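Local coordinates for protein transcription termination factor FttA (Methanosarcina mazei, PDB 2XR1) that probably ends transcription by cutting nascent RNA at the exit channel of RNA polymerase and then degrading it from the 5' end, using two zinc ions, at residues 25-30 / 45-50; 251-256 / 294-299; 531-536 / 573-578. All coordinates share one frame; numbering follows the deposited sequence.

Contact 1 of 3, residues 25-30 / 45-50; sequences VTITDV and RKFADD
The ring of Phe-47 is met by three consecutive residues of 25-30, all along its CE1-CZ border. The carbonyl oxygen of Thr-26 lies at the ring edge, near the plane, with Thr-26 O 4.0 Å from Phe-47 CE1. Val-25 CG1 and Ile-27 CG2 come in at a slant, neither squarely over a face nor in the plane. The valine methyl is the nearer, Val-25 CG1 lying 3.5 Å from Phe-47 CE1, while Ile-27 CG2 stands 4.1 Å from Phe-47 CZ. The Phe-47 side chain also touches Thr-41 of strand 36-41 and Ile-53 and Ile-54 of helix 52-61.

Val-25 uses its two branches separately. CG1 stands anti to the backbone N (chi1 179°) and goes to the ring; CG2, on the N side, faces the aliphatic part of Lys-46, with Val-25 CG2 4.3 Å from Lys-46 CD. The lysine chain is stretched out beyond CG, which carries its ammonium past the valine to Gly-24 O and to a salt bridge with Glu-43. The same carboxylate accepts a hydrogen bond from Thr-26 OG1 through its other oxygen, and Thr-26 O is taken by Thr-41 OG1.

Both segments belong to the first KH domain, KHa, probably of type II: the loop between helix 7-18 and strand 30-33 is laid against the short helix 44-49 that follows strand 36-41. Ile-27 also reaches Ile-17 and Leu-39, so the packing continues inward between helix and sheet. Chemically, the contact is mainly apolar, with one carbonyl oxygen at the ring edge, and its polar groups bond outside the two segments: Glu-43 ties Thr-26 to Lys-46, and Gly-24 O holds the lysine to the loop as well.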
loop_
_atom_site.group_PDB
_atom_site.type_symbol
_atom_site.label_atom_id
_atom_site.label_comp_id
_atom_site.label_asym_id
_atom_site.label_seq_id
_atom_site.Cartn_x
_atom_site.Cartn_y
_atom_site.Cartn_z
ATOM N N VAL B 25 22.231 16.896 44.741
ATOM C CA VAL B 25 22.295 16.661 43.329
ATOM C C VAL B 25 21.241 17.489 42.616
ATOM O O VAL B 25 20.050 17.406 42.934
ATOM C CB VAL B 25 22.138 15.164 43.042
ATOM C CG1 VAL B 25 22.172 14.871 41.564
ATOM C CG2 VAL B 25 23.249 14.405 43.782
ATOM N N THR B 26 21.682 18.282 41.645
ATOM C CA THR B 26 20.764 19.131 40.898
ATOM C C THR B 26 20.832 18.904 39.413
ATOM O O THR B 26 21.837 18.445 38.891
ATOM C CB THR B 26 21.049 20.600 41.145
ATOM O OG1 THR B 26 22.397 20.898 40.756
ATOM C CG2 THR B 26 20.794 20.944 42.624
ATOM N N ILE B 27 19.737 19.219 38.740
ATOM C CA ILE B 27 19.710 19.290 37.281
ATOM C C ILE B 27 19.268 20.685 36.888
ATOM O O ILE B 27 18.622 21.373 37.676
ATOM C CB ILE B 27 18.754 18.255 36.628
ATOM C CG1 ILE B 27 17.322 18.414 37.172
ATOM C CG2 ILE B 27 19.302 16.873 36.799
ATOM C CD1 ILE B 27 16.292 17.558 36.502
ATOM N N THR B 28 19.642 21.090 35.680
ATOM C CA THR B 28 19.214 22.364 35.104
ATOM C C THR B 28 17.993 22.137 34.199
ATOM O O THR B 28 16.910 22.627 34.499
ATOM C CB THR B 28 20.368 23.084 34.329
ATOM O OG1 THR B 28 20.963 22.195 33.372
ATOM C CG2 THR B 28 21.430 23.550 35.276
ATOM N N ASP B 29 18.167 21.399 33.109
ATOM C CA ASP B 29 17.094 21.188 32.132
ATOM C C ASP B 29 16.882 19.706 31.858
ATOM O O ASP B 29 17.742 18.844 32.138
ATOM C CB ASP B 29 17.372 21.930 30.798
ATOM C CG ASP B 29 16.799 23.366 30.775
ATOM O OD1 ASP B 29 17.257 24.203 31.584
ATOM O OD2 ASP B 29 15.900 23.660 29.934
ATOM N N VAL B 30 15.706 19.455 31.291
ATOM C CA VAL B 30 15.260 18.151 30.858
ATOM C C VAL B 30 14.718 18.298 29.410
ATOM O O VAL B 30 13.872 19.151 29.130
ATOM C CB VAL B 30 14.241 17.611 31.887
ATOM C CG1 VAL B 30 13.260 16.682 31.279
ATOM C CG2 VAL B 30 14.968 16.929 33.007
ATOM N N ARG B 45 29.948 15.516 37.940
ATOM C CA ARG B 45 30.790 14.634 38.759
ATOM C C ARG B 45 29.917 13.757 39.649
ATOM O O ARG B 45 30.175 12.579 39.827
ATOM C CB ARG B 45 31.769 15.446 39.618
ATOM N N LYS B 46 28.854 14.353 40.169
ATOM C CA LYS B 46 27.955 13.677 41.090
ATOM C C LYS B 46 27.215 12.519 40.437
ATOM O O LYS B 46 26.855 11.559 41.105
ATOM C CB LYS B 46 26.972 14.688 41.686
ATOM C CG LYS B 46 27.692 15.785 42.441
ATOM C CD LYS B 46 26.761 16.766 43.137
ATOM C CE LYS B 46 27.601 17.802 43.907
ATOM N NZ LYS B 46 26.870 18.436 45.014
ATOM N N PHE B 47 26.985 12.610 39.135
ATOM C CA PHE B 47 26.375 11.514 38.404
ATOM C C PHE B 47 27.408 10.494 37.944
ATOM O O PHE B 47 27.056 9.351 37.616
ATOM C CB PHE B 47 25.635 12.032 37.191
ATOM C CG PHE B 47 24.349 12.735 37.506
ATOM C CD1 PHE B 47 24.337 14.054 37.943
ATOM C CD2 PHE B 47 23.140 12.092 37.326
ATOM C CE1 PHE B 47 23.136 14.712 38.190
ATOM C CE2 PHE B 47 21.946 12.751 37.596
ATOM C CZ PHE B 47 21.950 14.061 38.017
ATOM N N ALA B 48 28.672 10.903 37.870
ATOM C CA ALA B 48 29.757 9.977 37.535
ATOM C C ALA B 48 30.081 9.083 38.725
ATOM O O ALA B 48 30.488 7.933 38.558
ATOM C CB ALA B 48 31.009 10.741 37.090
ATOM N N ASP B 49 29.904 9.625 39.925
ATOM C CA ASP B 49 30.208 8.900 41.165
ATOM C C ASP B 49 29.136 7.849 41.498
ATOM O O ASP B 49 29.464 6.718 41.879
ATOM C CB ASP B 49 30.349 9.879 42.351
ATOM C CG ASP B 49 31.581 10.774 42.248
ATOM O OD1 ASP B 49 32.685 10.246 41.999
ATOM O OD2 ASP B 49 31.448 12.004 42.453
ATOM N N ASP B 50 27.867 8.251 41.372
ATOM C CA ASP B 50 26.722 7.397 41.714
ATOM C C ASP B 50 25.945 7.051 40.450
ATOM O O ASP B 50 25.086 7.833 39.998
ATOM C CB ASP B 50 25.794 8.091 42.751
ATOM C CG ASP B 50 24.960 7.087 43.593
ATOM O OD1 ASP B 50 25.031 5.855 43.326
ATOM O OD2 ASP B 50 24.242 7.533 44.527
#

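Contact 2 of 3, residues 251-256 / 294-299; sequences QGLVPL and IPYESG
Tyr-296 provides the polar bond between the segments: its hydroxyl donates to the carbonyl of Gly-252, with Tyr-296 OH 2.7 Å from Gly-252 O. The donor is tilted 21° from the carbonyl plane, while the accepting oxygen lies in the plane of the phenol at its edge.

Pro-255 covers one face of the ring in a CH-pi contact. Pro-255 CB sits 3.5 Å from the centroid of the Tyr-296 ring, 1° off its normal, and Pro-255 CG leans toward the hydroxyl end, 3.6 Å from Tyr-296 CZ. Tyr-296 has CG between its backbone N and carbonyl carbon (chi1 46°), which sends the ring across to the proline.

Segment 251-256 directly follows the zinc ligands His-245, His-247, Asp-249 and His-250, the H-x-H-x-D-H motif of the metallo-beta-lactamase fold. A type I turn from Gln-251 to Val-254 leads from it into helix 254-259, with Leu-253 at the N-cap position. Gln-251 NE2 also bonds back to Ala-246 O, inside that motif.

Apolar packing joins Leu-253 to Pro-295, Leu-253 CD2 lying 4.0 Å from Pro-295 CB, with the two side chains crossing at about a right angle. In a separate van der Waals contact, Leu-256 CD1 is 3.9 Å from Pro-295 O, a carbonyl that Lys-259 NZ hydrogen-bonds.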
loop_
_atom_site.group_PDB
_atom_site.type_symbol
_atom_site.label_atom_id
_atom_site.label_comp_id
_atom_site.label_asym_id
_atom_site.label_seq_id
_atom_site.Cartn_x
_atom_site.Cartn_y
_atom_site.Cartn_z
ATOM N N GLN B 251 21.592 0.446 2.430
ATOM C CA GLN B 251 21.724 1.842 2.851
ATOM C C GLN B 251 21.997 2.802 1.678
ATOM O O GLN B 251 21.829 4.019 1.791
ATOM C CB GLN B 251 22.821 1.991 3.909
ATOM C CG GLN B 251 24.256 1.394 3.590
ATOM C CD GLN B 251 25.129 2.279 2.701
ATOM O OE1 GLN B 251 24.731 3.382 2.301
ATOM N NE2 GLN B 251 26.324 1.808 2.381
ATOM N N GLY B 252 22.391 2.260 0.541
ATOM C CA GLY B 252 22.910 3.094 -0.526
ATOM C C GLY B 252 22.067 4.247 -1.050
ATOM O O GLY B 252 22.604 5.192 -1.592
ATOM N N LEU B 253 20.748 4.162 -0.919
ATOM C CA LEU B 253 19.878 5.238 -1.347
ATOM C C LEU B 253 19.244 5.987 -0.178
ATOM O O LEU B 253 18.418 6.883 -0.381
ATOM C CB LEU B 253 18.811 4.714 -2.285
ATOM C CG LEU B 253 19.333 4.385 -3.702
ATOM C CD1 LEU B 253 18.209 3.779 -4.510
ATOM C CD2 LEU B 253 19.877 5.583 -4.387
ATOM N N VAL B 254 19.694 5.726 1.036
ATOM C CA VAL B 254 19.219 6.513 2.139
ATOM C C VAL B 254 19.473 8.008 1.917
ATOM O O VAL B 254 18.629 8.817 2.274
ATOM C CB VAL B 254 19.802 6.062 3.469
ATOM C CG1 VAL B 254 19.523 7.131 4.610
ATOM C CG2 VAL B 254 19.239 4.694 3.810
ATOM N N PRO B 255 20.608 8.388 1.322
ATOM C CA PRO B 255 20.732 9.794 1.073
ATOM C C PRO B 255 19.751 10.329 0.038
ATOM O O PRO B 255 19.491 11.527 0.043
ATOM C CB PRO B 255 22.188 9.950 0.587
ATOM C CG PRO B 255 22.895 8.855 1.205
ATOM C CD PRO B 255 21.890 7.696 1.172
ATOM N N LEU B 256 19.220 9.492 -0.848
ATOM C CA LEU B 256 18.243 9.970 -1.828
ATOM C C LEU B 256 16.964 10.400 -1.107
ATOM O O LEU B 256 16.291 11.337 -1.515
ATOM C CB LEU B 256 17.919 8.854 -2.825
ATOM C CG LEU B 256 17.102 9.170 -4.076
ATOM C CD1 LEU B 256 17.718 10.274 -4.879
ATOM C CD2 LEU B 256 16.996 7.955 -4.895
ATOM N N ILE B 294 24.784 9.344 -11.080
ATOM C CA ILE B 294 25.160 9.701 -9.715
ATOM C C ILE B 294 23.847 10.078 -9.070
ATOM O O ILE B 294 23.271 11.080 -9.433
ATOM C CB ILE B 294 26.131 10.962 -9.729
ATOM C CG1 ILE B 294 27.261 10.759 -10.760
ATOM C CG2 ILE B 294 26.706 11.272 -8.347
ATOM C CD1 ILE B 294 28.331 11.855 -10.799
ATOM N N PRO B 295 23.342 9.271 -8.127
ATOM C CA PRO B 295 21.976 9.544 -7.626
ATOM C C PRO B 295 21.864 10.759 -6.688
ATOM O O PRO B 295 20.873 11.475 -6.749
ATOM C CB PRO B 295 21.582 8.238 -6.923
ATOM C CG PRO B 295 22.840 7.577 -6.590
ATOM C CD PRO B 295 23.926 8.072 -7.516
ATOM N N TYR B 296 22.883 10.993 -5.867
ATOM C CA TYR B 296 22.947 12.174 -5.006
ATOM C C TYR B 296 24.367 12.717 -4.914
ATOM O O TYR B 296 25.312 12.029 -5.290
ATOM C CB TYR B 296 22.439 11.843 -3.608
ATOM C CG TYR B 296 23.009 10.550 -3.063
ATOM C CD1 TYR B 296 24.274 10.501 -2.490
ATOM C CD2 TYR B 296 22.289 9.373 -3.151
ATOM C CE1 TYR B 296 24.787 9.327 -2.029
ATOM C CE2 TYR B 296 22.791 8.208 -2.666
ATOM C CZ TYR B 296 24.042 8.182 -2.115
ATOM O OH TYR B 296 24.560 6.999 -1.644
ATOM N N GLU B 297 24.511 13.956 -4.434
ATOM C CA GLU B 297 25.842 14.546 -4.199
ATOM C C GLU B 297 26.338 14.305 -2.745
ATOM O O GLU B 297 25.561 13.878 -1.886
ATOM C CB GLU B 297 25.823 16.029 -4.550
ATOM N N SER B 298 27.624 14.560 -2.493
ATOM C CA SER B 298 28.243 14.266 -1.197
ATOM C C SER B 298 27.603 15.036 -0.059
ATOM O O SER B 298 27.545 14.544 1.073
ATOM C CB SER B 298 29.778 14.475 -1.195
ATOM O OG SER B 298 30.169 15.808 -1.523
ATOM N N GLY B 299 27.067 16.207 -0.360
ATOM C CA GLY B 299 26.277 16.957 0.613
ATOM C C GLY B 299 25.119 16.196 1.247
ATOM O O GLY B 299 24.742 16.466 2.382
#

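Contact 3 of 3, residues 531-536 / 573-578; sequences RNTLVF and EVQVVD
Phe-536 and Val-577 share the shortest bond between the segments, Val-577 N to Phe-536 O at 2.7 Å. Phe-536 uses its N as well, donating to Gln-575 O at 3.0 Å, so both its backbone groups bond segment 573-578. One step back, Leu-534 does the same: Leu-534 N gives to Glu-573 O at 2.8 Å, and Leu-534 O takes a bond from Gln-575 N at 3.1 Å. At the start of the pairing Glu-573 N reaches Asn-532 O only weakly, with a bent N-H...O angle of 126°.

On one face, Thr-533 and Glu-573 point the same way side by side. The carboxylate, carried out along an extended chain, forms a salt bridge with Arg-410, while Thr-533 OG1 bonds Thr-407. Val-535 shares this face, and its CG1 meets CG2 of Val-577, the residue just after the strand, at 4.3 Å; both valines touch helix 393-409.

On the other face Phe-536 has CG anti to its carbonyl carbon (chi1 -71°), and its ring stands out from the sheet, tipped a little toward the start of its own strand. Val-574 CG1 touches the ring edge, 4.1 Å from Phe-536 CE2, and Val-576 CG2 approaches obliquely, 4.4 Å from Phe-536 CD2. Ile-549 of helix 545-550 packs on both Leu-534 and Phe-536.

The strands run parallel, 19° apart, with 573-576 outermost and 533-536 joined on its far side to 414-417: this is an edge of the parallel sheet of the beta-CASP domain, sandwiched between helices.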
loop_
_atom_site.group_PDB
_atom_site.type_symbol
_atom_site.label_atom_id
_atom_site.label_comp_id
_atom_site.label_asym_id
_atom_site.label_seq_id
_atom_site.Cartn_x
_atom_site.Cartn_y
_atom_site.Cartn_z
ATOM N N ARG B 531 47.526 -19.686 -16.192
ATOM C CA ARG B 531 48.237 -19.939 -14.949
ATOM C C ARG B 531 47.487 -19.300 -13.779
ATOM O O ARG B 531 47.488 -19.842 -12.676
ATOM C CB ARG B 531 49.701 -19.412 -15.064
ATOM N N ASN B 532 46.818 -18.176 -14.040
ATOM C CA ASN B 532 46.088 -17.427 -13.018
ATOM C C ASN B 532 44.768 -18.058 -12.617
ATOM O O ASN B 532 44.305 -19.010 -13.253
ATOM C CB ASN B 532 45.796 -16.021 -13.523
ATOM C CG ASN B 532 47.045 -15.212 -13.734
ATOM O OD1 ASN B 532 48.027 -15.364 -13.005
ATOM N ND2 ASN B 532 47.017 -14.338 -14.734
ATOM N N THR B 533 44.152 -17.514 -11.564
ATOM C CA THR B 533 42.883 -18.004 -11.062
ATOM C C THR B 533 41.960 -16.898 -10.567
ATOM O O THR B 533 42.408 -15.902 -9.998
ATOM C CB THR B 533 43.105 -18.962 -9.909
ATOM O OG1 THR B 533 43.985 -20.008 -10.332
ATOM C CG2 THR B 533 41.775 -19.580 -9.462
ATOM N N LEU B 534 40.658 -17.093 -10.773
ATOM C CA LEU B 534 39.674 -16.136 -10.335
ATOM C C LEU B 534 38.789 -16.805 -9.296
ATOM O O LEU B 534 38.065 -17.738 -9.638
ATOM C CB LEU B 534 38.835 -15.670 -11.532
ATOM C CG LEU B 534 37.728 -14.650 -11.231
ATOM C CD1 LEU B 534 38.370 -13.326 -10.907
ATOM C CD2 LEU B 534 36.760 -14.553 -12.415
ATOM N N VAL B 535 38.818 -16.322 -8.050
ATOM C CA VAL B 535 38.203 -17.051 -6.940
ATOM C C VAL B 535 36.912 -16.403 -6.501
ATOM O O VAL B 535 36.925 -15.310 -5.967
ATOM C CB VAL B 535 39.175 -17.115 -5.743
ATOM C CG1 VAL B 535 38.661 -18.062 -4.654
ATOM C CG2 VAL B 535 40.570 -17.565 -6.225
ATOM N N PHE B 536 35.794 -17.062 -6.722
ATOM C CA PHE B 536 34.522 -16.580 -6.190
ATOM C C PHE B 536 34.249 -17.131 -4.792
ATOM O O PHE B 536 34.125 -18.331 -4.625
ATOM C CB PHE B 536 33.370 -16.977 -7.105
ATOM C CG PHE B 536 33.347 -16.236 -8.399
ATOM C CD1 PHE B 536 33.090 -14.884 -8.430
ATOM C CD2 PHE B 536 33.563 -16.894 -9.603
ATOM C CE1 PHE B 536 33.071 -14.195 -9.623
ATOM C CE2 PHE B 536 33.523 -16.203 -10.800
ATOM C CZ PHE B 536 33.276 -14.857 -10.803
ATOM N N GLU B 573 41.711 -19.843 -15.000
ATOM C CA GLU B 573 40.983 -20.763 -14.122
ATOM C C GLU B 573 39.954 -20.036 -13.263
ATOM O O GLU B 573 40.193 -18.922 -12.796
ATOM C CB GLU B 573 41.976 -21.503 -13.212
ATOM C CG GLU B 573 41.375 -22.614 -12.330
ATOM C CD GLU B 573 42.450 -23.393 -11.561
ATOM O OE1 GLU B 573 43.254 -24.123 -12.206
ATOM O OE2 GLU B 573 42.490 -23.267 -10.304
ATOM N N VAL B 574 38.812 -20.682 -13.066
ATOM C CA VAL B 574 37.727 -20.169 -12.241
ATOM C C VAL B 574 37.415 -21.191 -11.159
ATOM O O VAL B 574 37.136 -22.336 -11.459
ATOM C CB VAL B 574 36.477 -19.951 -13.101
ATOM C CG1 VAL B 574 35.270 -19.618 -12.244
ATOM C CG2 VAL B 574 36.741 -18.871 -14.103
ATOM N N GLN B 575 37.502 -20.806 -9.896
ATOM C CA GLN B 575 37.095 -21.703 -8.826
ATOM C C GLN B 575 36.069 -21.010 -7.976
ATOM O O GLN B 575 36.094 -19.794 -7.841
ATOM C CB GLN B 575 38.279 -22.176 -7.997
ATOM C CG GLN B 575 39.215 -23.166 -8.747
ATOM C CD GLN B 575 39.031 -24.636 -8.374
ATOM O OE1 GLN B 575 38.190 -24.989 -7.551
ATOM N NE2 GLN B 575 39.849 -25.491 -8.958
ATOM N N VAL B 576 35.138 -21.781 -7.436
ATOM C CA VAL B 576 34.084 -21.247 -6.600
ATOM C C VAL B 576 34.256 -21.849 -5.212
ATOM O O VAL B 576 34.203 -23.065 -5.048
ATOM C CB VAL B 576 32.698 -21.617 -7.184
ATOM C CG1 VAL B 576 31.604 -21.104 -6.298
ATOM C CG2 VAL B 576 32.539 -21.054 -8.595
ATOM N N VAL B 577 34.500 -21.013 -4.215
ATOM C CA VAL B 577 34.655 -21.478 -2.838
ATOM C C VAL B 577 33.646 -20.695 -2.038
ATOM O O VAL B 577 33.952 -19.685 -1.410
ATOM C CB VAL B 577 36.076 -21.239 -2.325
ATOM C CG1 VAL B 577 36.244 -21.800 -0.930
ATOM C CG2 VAL B 577 37.083 -21.838 -3.293
ATOM N N ASP B 578 32.409 -21.142 -2.092
ATOM C CA ASP B 578 31.302 -20.330 -1.623
ATOM C C ASP B 578 31.207 -20.575 -0.131
ATOM O O ASP B 578 30.310 -21.274 0.336
ATOM C CB ASP B 578 30.007 -20.721 -2.360
ATOM C CG ASP B 578 28.852 -19.733 -2.140
ATOM O OD1 ASP B 578 29.023 -18.714 -1.450
ATOM O OD2 ASP B 578 27.742 -19.974 -2.705
#

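How the contacts relate
The three contacts follow one another along the chain without touching, each in a different part of the molecule: contact 1 in KHa, contact 2 in the metallo-beta-lactamase part and contact 3 in the beta-CASP domain. Contacts 1 and 3 lie on opposite sides of the chain's centre, their own centres about 60 Å apart, and contact 2 is about 41 Å from contact 1 and about 34 Å from contact 3, centre to centre. Two of them approach the zinc site: Gly-252 of contact 2 is about 11 Å from a zinc ion, and the side chain of Asp-578, ending contact 3, about 13 Å. Contact 1 lies away from the metal site.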